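Side-chain contact in 2-nitrobenzoate nitroreductase (Pseudomonas fluorescens, PDB 4Z85), which reduces the nitro group of 2-nitrobenzoate, probably with FMN as its cofactor: residues A[76-79]-A[80-84]. Residues are numbered along the deposited sequence; the frame is centred on the assembly and turned at random. Where two conformers were deposited one is given.
Sequences DTLK and NIIER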
loop_
_atom_site.group_PDB
_atom_site.type_symbol
_atom_site.label_atom_id
_atom_site.label_comp_id
_atom_site.label_asym_id
_atom_site.label_seq_id
_atom_site.Cartn_x
_atom_site.Cartn_y
_atom_site.Cartn_z
ATOM N N ASP A 76 -9.210 -7.236 -18.186
ATOM C CA ASP A 76 -8.327 -8.098 -18.973
ATOM C C ASP A 76 -6.879 -8.048 -18.517
ATOM O O ASP A 76 -6.005 -8.673 -19.127
ATOM C CB ASP A 76 -8.369 -7.682 -20.441
ATOM C CG ASP A 76 -9.762 -7.713 -21.017
ATOM O OD1 ASP A 76 -10.327 -8.822 -21.130
ATOM O OD2 ASP A 76 -10.287 -6.630 -21.360
ATOM N N THR A 77 -6.618 -7.266 -17.475
ATOM C CA THR A 77 -5.252 -7.010 -17.032
ATOM C C THR A 77 -4.457 -8.296 -16.815
ATOM O O THR A 77 -3.325 -8.433 -17.306
ATOM C CB THR A 77 -5.251 -6.205 -15.729
ATOM O OG1 THR A 77 -6.103 -5.064 -15.883
ATOM C CG2 THR A 77 -3.836 -5.752 -15.370
ATOM N N LEU A 78 -5.057 -9.237 -16.095
ATOM C CA LEU A 78 -4.377 -10.469 -15.718
ATOM C C LEU A 78 -3.970 -11.293 -16.939
ATOM O O LEU A 78 -2.844 -11.768 -17.017
ATOM C CB LEU A 78 -5.260 -11.305 -14.792
ATOM C CG LEU A 78 -4.591 -12.495 -14.107
ATOM C CD1 LEU A 78 -3.341 -12.044 -13.361
ATOM C CD2 LEU A 78 -5.558 -13.191 -13.157
ATOM N N LYS A 79 -4.881 -11.457 -17.892
ATOM C CA LYS A 79 -4.570 -12.231 -19.092
ATOM C C LYS A 79 -3.472 -11.564 -19.924
ATOM O O LYS A 79 -2.575 -12.237 -20.436
ATOM C CB LYS A 79 -5.837 -12.432 -19.934
ATOM C CG LYS A 79 -5.640 -13.300 -21.171
ATOM C CD LYS A 79 -6.979 -13.605 -21.837
ATOM C CE LYS A 79 -6.825 -14.587 -22.980
ATOM N NZ LYS A 79 -8.142 -14.907 -23.592
ATOM N N ASN A 80 -3.528 -10.240 -20.044
ATOM C CA ASN A 80 -2.503 -9.490 -20.766
ATOM C C ASN A 80 -1.120 -9.656 -20.128
ATOM O O ASN A 80 -0.101 -9.806 -20.818
ATOM C CB ASN A 80 -2.855 -8.003 -20.812
ATOM C CG ASN A 80 -4.115 -7.712 -21.614
ATOM O OD1 ASN A 80 -4.708 -8.606 -22.224
ATOM N ND2 ASN A 80 -4.532 -6.443 -21.610
ATOM N N ILE A 81 -1.098 -9.627 -18.795
ATOM C CA ILE A 81 0.157 -9.785 -18.070
ATOM C C ILE A 81 0.691 -11.216 -18.213
ATOM O O ILE A 81 1.890 -11.425 -18.408
ATOM C CB ILE A 81 -0.013 -9.427 -16.572
ATOM C CG1 ILE A 81 -0.143 -7.911 -16.415
ATOM C CG2 ILE A 81 1.162 -9.974 -15.752
ATOM C CD1 ILE A 81 -0.475 -7.462 -14.986
ATOM N N ILE A 82 -0.203 -12.193 -18.118
ATOM C CA ILE A 82 0.171 -13.600 -18.276
ATOM C C ILE A 82 0.765 -13.856 -19.652
ATOM O O ILE A 82 1.812 -14.500 -19.783
ATOM C CB ILE A 82 -1.037 -14.524 -18.064
ATOM C CG1 ILE A 82 -1.421 -14.548 -16.589
ATOM C CG2 ILE A 82 -0.732 -15.937 -18.551
ATOM C CD1 ILE A 82 -2.700 -15.293 -16.295
ATOM N N GLU A 83 0.116 -13.312 -20.673
ATOM C CA GLU A 83 0.536 -13.527 -22.050
ATOM C C GLU A 83 1.838 -12.813 -22.387
ATOM O O GLU A 83 2.718 -13.402 -23.014
ATOM C CB GLU A 83 -0.566 -13.081 -23.014
ATOM C CG GLU A 83 -1.820 -13.944 -22.952
ATOM C CD GLU A 83 -2.951 -13.425 -23.830
ATOM O OE1 GLU A 83 -2.918 -12.238 -24.233
ATOM O OE2 GLU A 83 -3.878 -14.213 -24.119
ATOM N N ARG A 84 1.980 -11.556 -21.965
ATOM C CA ARG A 84 3.158 -10.789 -22.370
ATOM C C ARG A 84 4.300 -10.807 -21.344
ATOM O O ARG A 84 5.439 -10.493 -21.686
ATOM C CB ARG A 84 2.761 -9.342 -22.656
ATOM C CG ARG A 84 1.667 -9.183 -23.692
ATOM C CD ARG A 84 2.244 -8.655 -24.982
ATOM N NE ARG A 84 1.214 -8.384 -25.980
ATOM C CZ ARG A 84 1.447 -7.751 -27.123
ATOM N NH1 ARG A 84 2.671 -7.325 -27.400
ATOM N NH2 ARG A 84 0.460 -7.540 -27.985
#
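Lys-79 and Glu-83, one helical turn apart, illustrate how an i to i+4 pair of opposite charge can meet through carbon rather than through a salt bridge. The lysine chain is extended throughout, CG anti to the backbone N (chi1 -177°), and the glutamate, its CG beside its own backbone N and its chain equally stretched beyond, crosses it at a slant. OE2 of Glu-83 lies against the lysine methylenes, 3.2 Å from CE of Lys-79, whereas NZ of Lys-79 remains 4.4 Å from that oxygen. The attraction is probably modest on this exposed face. In the backbone, Glu-83 N donates to Lys-79 O (2.9 Å), one of the four i to i+4 bonds that join 76-79 to 80-84; the first, Asn-80 N to Asp-76 O (3.1 Å), has the straightest N-H...O angle of the four, 169°.

Asn-80 folds back over this first carbonyl: with its CG beside the backbone N (chi1 -65°), CG comes within 3.3 Å of Asp-76 O. ND2 of Asn-80 is hydrogen-bonded to Asn-40 OD1 and Ser-32 OG, beyond the helix, which should fix the rotation of this buried amide.

Helix 77-84 packs against the antiparallel barrel: Ile-82 touches Ile-146 and Ile-81 touches Leu-143, both of strand 137-150, and Thr-77 rests on Ala-42 of strand 39-52, its hydroxyl hydrogen-bonded to Tyr-44.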